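Local coordinates for probable membrane transporter protein MamO (Magnetospirillum magneticum, PDB 5HMA) that promotes magnetite formation and activation of a partner protease in magnetosomes, its lumenal protease-like domain binding transition metals while probably lacking proteolytic activity of its own, at residues Leu1-Gly11 and Gln100-Met108; Leu113-Ala124 and His135-Glu146. All coordinates share one frame; numbering follows the deposited sequence.

Contact 1 (Leu1-Gly11 and Gln100-Met108); sequences LYHTVPPAVVG and QVFAFGRNM
Val5 sets its CG1 methyl over the centre of the Phe104 ring, a CH-pi contact with the carbon 3.5 Å from the ring centroid and only 6° off the ring normal. With CG1 anti to the backbone N (chi1 167°), that methyl is the branch turned onto the aromatic face. Pro6 comes obliquely to the same ring, its CG 4.0 Å from Phe104 CE2, while at the root of the side chain Val9 CG2 meets Phe104 CB at 3.6 Å. The other methyl of Val9, CG1, rests against Gly105 CA. Two residues earlier on the strand, Phe102 receives a methyl in the same way: Leu1 CD2 stands 3.5 Å from the centroid of the Phe102 ring, almost straight above it, and the hydroxyl end of Tyr2, poorly ordered, reaches Phe102 CE2 obliquely. In the two-barrel trypsin-like fold this is an inter-barrel seam, since strand 9-13 belongs to the N-terminal barrel and strand 100-106 to the C-terminal sheet; the short segments 9-11 and 100-106 run at 37° to each other, 5.7 Å apart at their closest. The 3-10 turn at residues 6-8 leads the N-terminal arm into its strand, and Val153 of strand 151-153 also packs against both phenylalanines. Polar fastening comes from Arg106, whose chain bends at chi3 to bring the NH1 edge of the guanidinium against the backbone oxygen of Val9. There NH1 donates to Val9 O at 3.0 Å, with the acceptor near the guanidinium plane and the donor tilted from the carbonyl plane. The group is tethered a second time by its NE, which bonds Gly110 O, and its aliphatic part runs past the Val9-Val10 peptide, with CD 3.2 Å from Val9 O.

Contact 2 (Leu113-Ala124 and His135-Glu146); sequences LVRQGLVQSADA and HLLRSDAVYSWE
Two classic beta bulges interrupt the pairing of these antiparallel strands in the C-terminal barrel of the trypsin-like fold: Gln120 and Ser121 both face Arg138, and Asp123 and Ala124 both face Leu136. At the first, Arg138 O takes a short bond from Gln120 N (2.6 Å) and a weak one from Ser121 N, while Arg138 N returns a bond to Ser121 O. At the second, Ala124 and Leu136 form a hydrogen-bonded pair through both backbone groups as the chain turns its corner. Ser121 OG accepts from Asp123 N in an ST turn across that corner. Asp140, in the type I turn from Ser139 to Val142, spreads its carboxylate over two donors: OD1 takes Leu118 N on its syn lone pair, and OD2 is met from above the carboxylate plane by Gln120 NE2 at 2.9 Å, the amide standing at 87° to the carboxylate. Arg115 carries the other end, its guanidinium lying flat over the Tyr143 ring with centres 3.7 Å apart and planes 15° apart, a cation-pi stack. Bends at chi2 and chi3 fold the arginine back over the ring, and its CB sits 3.2 Å from Ala141 O. A serine in place of Tyr143 would remove the ring under the guanidinium, which would probably be left freer to turn. On the face shared with Ser121 and Ala124, Arg138 lays its CG along Ala124 CB, and its NH1 is salt-bridged to Glu174. At the end nearer the nickel ion held by His71 and His186, where the side chain of His135 lies about 8 Å from the ion, a water donates to Asp123 OD1 and accepts from His135 N, its oxygen 2.8 Å from that nitrogen.

How the contacts relate
Contact 1 is the more buried of the two, a seam between the barrels carried by aromatic faces, methyl groups and an arginine bonded to backbone oxygen. Contact 2 is only partly buried and relies on strand-to-strand backbone bonds, with charged and amide side chains on its exposed side. They meet through adjacent strands of one sheet: 100-106 and 112-121 pair antiparallel, with probable hydrogen bonds between Gly105 O and Leu113 N (2.7 Å) and between Val101 N and Gly117 O. Contact 1 thus attaches the N-terminal arm to this sheet, whereas contact 2 continues the sheet toward the neighbourhood of the nickel site.

Contact 1 (Leu1-Gly11 and Gln100-Met108)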
loop_
_atom_site.group_PDB
_atom_site.type_symbol
_atom_site.label_atom_id
_atom_site.label_comp_id
_atom_site.label_asym_id
_atom_site.label_seq_id
_atom_site.Cartn_x
_atom_site.Cartn_y
_atom_site.Cartn_z
ATOM N N LEU A 1 8.309 16.348 0.591
ATOM C CA LEU A 1 7.943 14.935 0.734
ATOM C C LEU A 1 6.432 14.779 0.654
ATOM O O LEU A 1 5.913 13.909 -0.048
ATOM C CB LEU A 1 8.459 14.357 2.065
ATOM C CG LEU A 1 8.028 12.934 2.458
ATOM C CD1 LEU A 1 8.853 11.895 1.740
ATOM C CD2 LEU A 1 8.127 12.721 3.955
ATOM N N TYR A 2 5.732 15.650 1.374
ATOM C CA TYR A 2 4.277 15.617 1.455
ATOM C C TYR A 2 3.656 16.240 0.199
ATOM O O TYR A 2 2.445 16.433 0.129
ATOM C CB TYR A 2 3.790 16.353 2.719
ATOM C CG TYR A 2 4.680 16.191 3.952
ATOM C CD1 TYR A 2 4.355 15.283 4.961
ATOM C CD2 TYR A 2 5.837 16.959 4.110
ATOM C CE1 TYR A 2 5.163 15.137 6.085
ATOM C CE2 TYR A 2 6.649 16.816 5.226
ATOM C CZ TYR A 2 6.308 15.908 6.208
ATOM O OH TYR A 2 7.118 15.778 7.312
ATOM N N HIS A 3 4.500 16.554 -0.786
ATOM C CA HIS A 3 4.068 17.140 -2.059
ATOM C C HIS A 3 4.284 16.168 -3.235
ATOM O O HIS A 3 3.538 16.192 -4.219
ATOM C CB HIS A 3 4.824 18.456 -2.331
ATOM C CG HIS A 3 4.196 19.677 -1.722
ATOM N ND1 HIS A 3 2.834 19.817 -1.552
ATOM C CD2 HIS A 3 4.748 20.826 -1.260
ATOM C CE1 HIS A 3 2.576 20.993 -1.006
ATOM N NE2 HIS A 3 3.721 21.626 -0.818
ATOM N N THR A 4 5.297 15.307 -3.115
ATOM C CA THR A 4 5.746 14.455 -4.220
ATOM C C THR A 4 5.392 12.948 -4.087
ATOM O O THR A 4 5.459 12.200 -5.066
ATOM C CB THR A 4 7.268 14.586 -4.390
ATOM O OG1 THR A 4 7.699 13.840 -5.535
ATOM C CG2 THR A 4 7.989 14.074 -3.142
ATOM N N VAL A 5 5.032 12.501 -2.885
ATOM C CA VAL A 5 4.611 11.107 -2.654
ATOM C C VAL A 5 3.113 10.877 -2.915
ATOM O O VAL A 5 2.738 9.865 -3.530
ATOM C CB VAL A 5 4.974 10.653 -1.204
ATOM C CG1 VAL A 5 4.278 9.333 -0.829
ATOM C CG2 VAL A 5 6.462 10.537 -1.050
ATOM N N PRO A 6 2.241 11.802 -2.456
ATOM C CA PRO A 6 0.809 11.502 -2.614
ATOM C C PRO A 6 0.307 11.153 -4.030
ATOM O O PRO A 6 -0.661 10.396 -4.118
ATOM C CB PRO A 6 0.133 12.792 -2.119
ATOM C CG PRO A 6 1.110 13.351 -1.108
ATOM C CD PRO A 6 2.454 13.076 -1.724
ATOM N N PRO A 7 0.926 11.686 -5.107
ATOM C CA PRO A 7 0.337 11.286 -6.396
ATOM C C PRO A 7 0.388 9.781 -6.652
ATOM O O PRO A 7 -0.487 9.255 -7.344
ATOM C CB PRO A 7 1.192 12.035 -7.420
ATOM C CG PRO A 7 1.651 13.280 -6.685
ATOM C CD PRO A 7 1.901 12.787 -5.264
ATOM N N ALA A 8 1.369 9.095 -6.069
ATOM C CA ALA A 8 1.504 7.649 -6.247
ATOM C C ALA A 8 0.766 6.849 -5.152
ATOM O O ALA A 8 0.911 5.628 -5.065
ATOM C CB ALA A 8 3.003 7.260 -6.279
ATOM N N VAL A 9 -0.002 7.550 -4.315
ATOM C CA VAL A 9 -0.796 6.922 -3.253
ATOM C C VAL A 9 -2.242 6.895 -3.710
ATOM O O VAL A 9 -2.828 7.958 -3.974
ATOM C CB VAL A 9 -0.661 7.678 -1.914
ATOM C CG1 VAL A 9 -1.452 6.967 -0.801
ATOM C CG2 VAL A 9 0.795 7.827 -1.544
ATOM N N VAL A 10 -2.810 5.697 -3.837
ATOM C CA VAL A 10 -4.156 5.560 -4.401
ATOM C C VAL A 10 -5.109 4.933 -3.403
ATOM O O VAL A 10 -4.684 4.333 -2.406
ATOM C CB VAL A 10 -4.163 4.715 -5.699
ATOM C CG1 VAL A 10 -3.375 5.394 -6.821
ATOM C CG2 VAL A 10 -3.654 3.286 -5.429
ATOM N N GLY A 11 -6.405 5.064 -3.678
ATOM C CA GLY A 11 -7.405 4.320 -2.934
ATOM C C GLY A 11 -7.784 3.081 -3.740
ATOM O O GLY A 11 -7.781 3.114 -4.971
ATOM N N GLN A 100 13.027 7.216 11.114
ATOM C CA GLN A 100 11.748 7.859 10.855
ATOM C C GLN A 100 11.170 7.388 9.537
ATOM O O GLN A 100 11.876 7.352 8.522
ATOM C CB GLN A 100 11.919 9.373 10.844
ATOM C CG GLN A 100 10.636 10.150 10.910
ATOM C CD GLN A 100 10.895 11.641 10.927
ATOM O OE1 GLN A 100 9.988 12.436 11.156
ATOM N NE2 GLN A 100 12.140 12.027 10.677
ATOM N N VAL A 101 9.891 7.027 9.546
ATOM C CA VAL A 101 9.197 6.643 8.314
ATOM C C VAL A 101 7.862 7.362 8.219
ATOM O O VAL A 101 7.407 7.989 9.174
ATOM C CB VAL A 101 8.999 5.119 8.226
ATOM C CG1 VAL A 101 10.344 4.439 7.995
ATOM C CG2 VAL A 101 8.358 4.590 9.511
ATOM N N PHE A 102 7.235 7.278 7.053
ATOM C CA PHE A 102 5.998 8.003 6.796
ATOM C C PHE A 102 5.035 7.064 6.111
ATOM O O PHE A 102 5.379 6.432 5.108
ATOM C CB PHE A 102 6.253 9.249 5.937
ATOM C CG PHE A 102 7.295 10.166 6.512
ATOM C CD1 PHE A 102 8.651 9.865 6.383
ATOM C CD2 PHE A 102 6.925 11.320 7.196
ATOM C CE1 PHE A 102 9.621 10.699 6.934
ATOM C CE2 PHE A 102 7.891 12.169 7.731
ATOM C CZ PHE A 102 9.240 11.852 7.609
ATOM N N ALA A 103 3.834 6.950 6.665
ATOM C CA ALA A 103 2.838 6.042 6.117
ATOM C C ALA A 103 1.748 6.854 5.439
ATOM O O ALA A 103 1.111 7.699 6.065
ATOM C CB ALA A 103 2.268 5.163 7.215
ATOM N N PHE A 104 1.562 6.615 4.147
ATOM C CA PHE A 104 0.602 7.383 3.349
ATOM C C PHE A 104 -0.612 6.517 3.009
ATOM O O PHE A 104 -0.480 5.305 2.823
ATOM C CB PHE A 104 1.244 7.884 2.041
ATOM C CG PHE A 104 2.196 9.041 2.211
ATOM C CD1 PHE A 104 3.504 8.826 2.635
ATOM C CD2 PHE A 104 1.800 10.336 1.903
ATOM C CE1 PHE A 104 4.396 9.894 2.766
ATOM C CE2 PHE A 104 2.686 11.404 2.027
ATOM C CZ PHE A 104 3.984 11.184 2.465
ATOM N N GLY A 105 -1.779 7.143 2.887
ATOM C CA GLY A 105 -2.979 6.444 2.443
ATOM C C GLY A 105 -3.988 7.417 1.853
ATOM O O GLY A 105 -3.701 8.612 1.723
ATOM N N ARG A 106 -5.162 6.912 1.480
ATOM C CA ARG A 106 -6.263 7.769 1.060
ATOM C C ARG A 106 -7.514 7.282 1.760
ATOM O O ARG A 106 -7.771 6.076 1.842
ATOM C CB ARG A 106 -6.452 7.773 -0.476
ATOM C CG ARG A 106 -5.198 8.176 -1.261
ATOM C CD ARG A 106 -5.506 8.865 -2.585
ATOM N NE ARG A 106 -5.613 10.312 -2.443
ATOM C CZ ARG A 106 -4.626 11.178 -2.664
ATOM N NH1 ARG A 106 -3.428 10.761 -3.037
ATOM N NH2 ARG A 106 -4.841 12.474 -2.504
ATOM N N ASN A 107 -8.295 8.224 2.266
ATOM C CA ASN A 107 -9.484 7.849 2.997
ATOM C C ASN A 107 -10.664 7.573 2.046
ATOM O O ASN A 107 -10.525 7.590 0.821
ATOM C CB ASN A 107 -9.828 8.928 4.036
ATOM C CG ASN A 107 -10.245 10.251 3.417
ATOM O OD1 ASN A 107 -10.556 10.344 2.230
ATOM N ND2 ASN A 107 -10.268 11.291 4.241
ATOM N N MET A 108 -11.825 7.329 2.638
ATOM C CA MET A 108 -13.018 6.908 1.913
ATOM C C MET A 108 -13.539 8.003 0.981
ATOM O O MET A 108 -14.368 7.736 0.114
ATOM C CB MET A 108 -14.099 6.493 2.918
ATOM C CG MET A 108 -15.255 5.713 2.349
ATOM S SD MET A 108 -15.590 4.254 3.351
ATOM C CE MET A 108 -15.651 4.965 5.001
#

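Contact 2 (Leu113-Ala124 and His135-Glu146)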
loop_
_atom_site.group_PDB
_atom_site.type_symbol
_atom_site.label_atom_id
_atom_site.label_comp_id
_atom_site.label_asym_id
_atom_site.label_seq_id
_atom_site.Cartn_x
_atom_site.Cartn_y
_atom_site.Cartn_z
ATOM N N LEU A 113 -3.923 10.748 3.382
ATOM C CA LEU A 113 -3.601 10.578 4.793
ATOM C C LEU A 113 -2.106 10.393 4.916
ATOM O O LEU A 113 -1.512 9.625 4.163
ATOM C CB LEU A 113 -4.303 9.355 5.379
ATOM C CG LEU A 113 -5.814 9.255 5.247
ATOM C CD1 LEU A 113 -6.276 7.837 5.576
ATOM C CD2 LEU A 113 -6.468 10.285 6.159
ATOM N N VAL A 114 -1.488 11.068 5.868
ATOM C CA VAL A 114 -0.080 10.812 6.128
ATOM C C VAL A 114 0.170 10.855 7.629
ATOM O O VAL A 114 -0.403 11.679 8.353
ATOM C CB VAL A 114 0.828 11.821 5.379
ATOM C CG1 VAL A 114 0.570 13.237 5.854
ATOM C CG2 VAL A 114 2.293 11.465 5.565
ATOM N N ARG A 115 1.012 9.943 8.094
ATOM C CA ARG A 115 1.468 9.981 9.473
ATOM C C ARG A 115 2.933 9.562 9.527
ATOM O O ARG A 115 3.359 8.628 8.845
ATOM C CB ARG A 115 0.609 9.074 10.351
ATOM C CG ARG A 115 1.083 8.967 11.772
ATOM C CD ARG A 115 0.345 9.935 12.665
ATOM N NE ARG A 115 -0.451 9.214 13.653
ATOM C CZ ARG A 115 -1.699 9.530 13.983
ATOM N NH1 ARG A 115 -2.304 10.564 13.406
ATOM N NH2 ARG A 115 -2.339 8.814 14.897
ATOM N N GLN A 116 3.712 10.267 10.326
ATOM C CA GLN A 116 5.096 9.885 10.518
ATOM C C GLN A 116 5.254 9.117 11.818
ATOM O O GLN A 116 4.466 9.268 12.747
ATOM C CB GLN A 116 6.004 11.107 10.529
ATOM C CG GLN A 116 5.787 11.991 11.700
ATOM C CD GLN A 116 7.034 12.753 12.051
ATOM O OE1 GLN A 116 7.792 12.345 12.935
ATOM N NE2 GLN A 116 7.272 13.857 11.350
ATOM N N GLY A 117 6.286 8.293 11.871
ATOM C CA GLY A 117 6.604 7.553 13.070
ATOM C C GLY A 117 7.985 6.946 12.956
ATOM O O GLY A 117 8.711 7.180 11.986
ATOM N N LEU A 118 8.345 6.174 13.969
ATOM C CA LEU A 118 9.592 5.429 13.982
ATOM C C LEU A 118 9.365 3.949 13.676
ATOM O O LEU A 118 8.331 3.374 14.030
ATOM C CB LEU A 118 10.276 5.582 15.340
ATOM C CG LEU A 118 10.633 7.015 15.708
ATOM C CD1 LEU A 118 11.385 7.063 17.049
ATOM C CD2 LEU A 118 11.454 7.631 14.574
ATOM N N VAL A 119 10.337 3.334 13.015
ATOM C CA VAL A 119 10.390 1.882 12.927
ATOM C C VAL A 119 10.661 1.326 14.334
ATOM O O VAL A 119 11.573 1.786 15.025
ATOM C CB VAL A 119 11.457 1.433 11.930
ATOM C CG1 VAL A 119 11.514 -0.091 11.860
ATOM C CG2 VAL A 119 11.188 2.057 10.570
ATOM N N GLN A 120 9.866 0.360 14.775
ATOM C CA GLN A 120 9.972 -0.098 16.162
ATOM C C GLN A 120 10.505 -1.523 16.244
ATOM O O GLN A 120 10.961 -1.966 17.301
ATOM C CB GLN A 120 8.617 0.003 16.875
ATOM C CG GLN A 120 8.054 1.423 16.984
ATOM C CD GLN A 120 8.756 2.288 18.039
ATOM O OE1 GLN A 120 9.760 1.890 18.644
ATOM N NE2 GLN A 120 8.222 3.485 18.256
ATOM N N SER A 121 10.446 -2.229 15.122
ATOM C CA SER A 121 10.974 -3.586 15.021
ATOM C C SER A 121 11.170 -3.878 13.552
ATOM O O SER A 121 10.444 -3.332 12.719
ATOM C CB SER A 121 10.025 -4.609 15.653
ATOM O OG SER A 121 10.349 -5.923 15.235
ATOM N N ALA A 122 12.141 -4.720 13.218
ATOM C CA ALA A 122 12.368 -5.049 11.810
ATOM C C ALA A 122 12.095 -6.525 11.528
ATOM O O ALA A 122 12.327 -7.009 10.419
ATOM C CB ALA A 122 13.782 -4.677 11.396
ATOM N N ASP A 123 11.579 -7.229 12.533
ATOM C CA ASP A 123 11.303 -8.654 12.408
ATOM C C ASP A 123 10.138 -9.042 13.325
ATOM O O ASP A 123 10.324 -9.419 14.485
ATOM C CB ASP A 123 12.557 -9.466 12.737
ATOM C CG ASP A 123 12.540 -10.848 12.114
ATOM O OD1 ASP A 123 11.474 -11.258 11.613
ATOM O OD2 ASP A 123 13.592 -11.527 12.131
ATOM N N ALA A 124 8.927 -8.921 12.803
ATOM C CA ALA A 124 7.741 -9.238 13.584
ATOM C C ALA A 124 6.789 -10.107 12.774
ATOM O O ALA A 124 6.642 -9.908 11.563
ATOM C CB ALA A 124 7.040 -7.958 14.038
ATOM N N HIS A 135 8.685 -11.781 9.407
ATOM C CA HIS A 135 9.702 -10.786 9.052
ATOM C C HIS A 135 9.112 -9.472 8.544
ATOM O O HIS A 135 9.585 -8.896 7.567
ATOM C CB HIS A 135 10.668 -11.373 8.020
ATOM C CG HIS A 135 11.263 -12.685 8.435
ATOM N ND1 HIS A 135 10.756 -13.895 8.015
ATOM C CD2 HIS A 135 12.308 -12.975 9.247
ATOM C CE1 HIS A 135 11.469 -14.876 8.544
ATOM N NE2 HIS A 135 12.416 -14.343 9.296
ATOM N N LEU A 136 8.072 -9.006 9.225
ATOM C CA LEU A 136 7.496 -7.696 8.949
ATOM C C LEU A 136 8.177 -6.613 9.781
ATOM O O LEU A 136 8.817 -6.903 10.795
ATOM C CB LEU A 136 5.998 -7.699 9.244
ATOM C CG LEU A 136 5.173 -8.698 8.441
ATOM C CD1 LEU A 136 3.799 -8.832 9.047
ATOM C CD2 LEU A 136 5.070 -8.227 7.008
ATOM N N LEU A 137 8.028 -5.367 9.349
ATOM C CA LEU A 137 8.372 -4.221 10.183
ATOM C C LEU A 137 7.211 -3.860 11.101
ATOM O O LEU A 137 6.051 -4.164 10.804
ATOM C CB LEU A 137 8.713 -3.014 9.321
ATOM C CG LEU A 137 9.720 -3.220 8.191
ATOM C CD1 LEU A 137 9.775 -1.968 7.324
ATOM C CD2 LEU A 137 11.094 -3.550 8.764
ATOM N N ARG A 138 7.518 -3.200 12.209
ATOM C CA ARG A 138 6.481 -2.514 12.979
ATOM C C ARG A 138 6.820 -1.049 13.137
ATOM O O ARG A 138 7.966 -0.689 13.408
ATOM C CB ARG A 138 6.311 -3.143 14.348
ATOM C CG ARG A 138 5.729 -4.517 14.266
ATOM C CD ARG A 138 5.356 -4.996 15.628
ATOM N NE ARG A 138 4.207 -4.276 16.159
ATOM C CZ ARG A 138 3.572 -4.650 17.261
ATOM N NH1 ARG A 138 2.531 -3.961 17.706
ATOM N NH2 ARG A 138 3.991 -5.724 17.912
ATOM N N SER A 139 5.817 -0.202 12.968
ATOM C CA SER A 139 5.988 1.221 13.206
ATOM C C SER A 139 4.679 1.837 13.679
ATOM O O SER A 139 3.588 1.356 13.358
ATOM C CB SER A 139 6.467 1.931 11.941
ATOM O OG SER A 139 5.352 2.346 11.181
ATOM N N ASP A 140 4.795 2.916 14.437
ATOM C CA ASP A 140 3.620 3.630 14.907
ATOM C C ASP A 140 3.145 4.671 13.888
ATOM O O ASP A 140 2.328 5.528 14.219
ATOM C CB ASP A 140 3.906 4.291 16.264
ATOM C CG ASP A 140 5.289 4.923 16.333
ATOM O OD1 ASP A 140 5.780 5.415 15.300
ATOM O OD2 ASP A 140 5.891 4.933 17.426
ATOM N N ALA A 141 3.646 4.601 12.655
ATOM C CA ALA A 141 3.182 5.521 11.603
ATOM C C ALA A 141 1.827 5.080 11.054
ATOM O O ALA A 141 1.104 5.865 10.446
ATOM C CB ALA A 141 4.195 5.619 10.465
ATOM N N VAL A 142 1.503 3.809 11.259
ATOM C CA VAL A 142 0.224 3.250 10.832
ATOM C C VAL A 142 -0.779 3.324 11.984
ATOM O O VAL A 142 -0.629 2.633 12.993
ATOM C CB VAL A 142 0.412 1.817 10.339
ATOM C CG1 VAL A 142 -0.933 1.153 10.054
ATOM C CG2 VAL A 142 1.344 1.804 9.115
ATOM N N TYR A 143 -1.787 4.181 11.839
ATOM C CA TYR A 143 -2.750 4.423 12.915
ATOM C C TYR A 143 -4.195 4.095 12.500
ATOM O O TYR A 143 -5.082 4.013 13.350
ATOM C CB TYR A 143 -2.664 5.888 13.385
ATOM C CG TYR A 143 -3.239 6.882 12.391
ATOM C CD1 TYR A 143 -2.519 7.272 11.261
ATOM C CD2 TYR A 143 -4.507 7.427 12.579
ATOM C CE1 TYR A 143 -3.054 8.170 10.339
ATOM C CE2 TYR A 143 -5.047 8.328 11.668
ATOM C CZ TYR A 143 -4.322 8.696 10.550
ATOM O OH TYR A 143 -4.870 9.590 9.649
ATOM N N SER A 144 -4.435 3.920 11.200
ATOM C CA SER A 144 -5.801 3.744 10.705
ATOM C C SER A 144 -5.936 2.579 9.733
ATOM O O SER A 144 -5.064 2.351 8.905
ATOM C CB SER A 144 -6.294 5.026 10.022
ATOM O OG SER A 144 -7.502 4.805 9.291
ATOM N N TRP A 145 -7.052 1.862 9.827
ATOM C CA TRP A 145 -7.374 0.810 8.879
ATOM C C TRP A 145 -7.312 1.308 7.427
ATOM O O TRP A 145 -7.013 0.539 6.515
ATOM C CB TRP A 145 -8.760 0.230 9.186
ATOM C CG TRP A 145 -9.878 1.182 8.963
ATOM C CD1 TRP A 145 -10.380 2.078 9.858
ATOM C CD2 TRP A 145 -10.654 1.332 7.763
ATOM N NE1 TRP A 145 -11.419 2.776 9.293
ATOM C CE2 TRP A 145 -11.610 2.337 8.010
ATOM C CE3 TRP A 145 -10.633 0.712 6.509
ATOM C CZ2 TRP A 145 -12.536 2.740 7.046
ATOM C CZ3 TRP A 145 -11.551 1.113 5.554
ATOM C CH2 TRP A 145 -12.489 2.118 5.828
ATOM N N GLU A 146 -7.549 2.597 7.215
ATOM C CA GLU A 146 -7.541 3.148 5.862
ATOM C C GLU A 146 -6.150 3.216 5.251
ATOM O O GLU A 146 -6.009 3.345 4.035
ATOM C CB GLU A 146 -8.183 4.532 5.863
ATOM C CG GLU A 146 -9.547 4.510 6.520
ATOM C CD GLU A 146 -10.342 5.760 6.257
ATOM O OE1 GLU A 146 -11.224 5.725 5.360
ATOM O OE2 GLU A 146 -10.080 6.770 6.954
HETATM O O HOH W 1 8.873 -12.512 12.131
#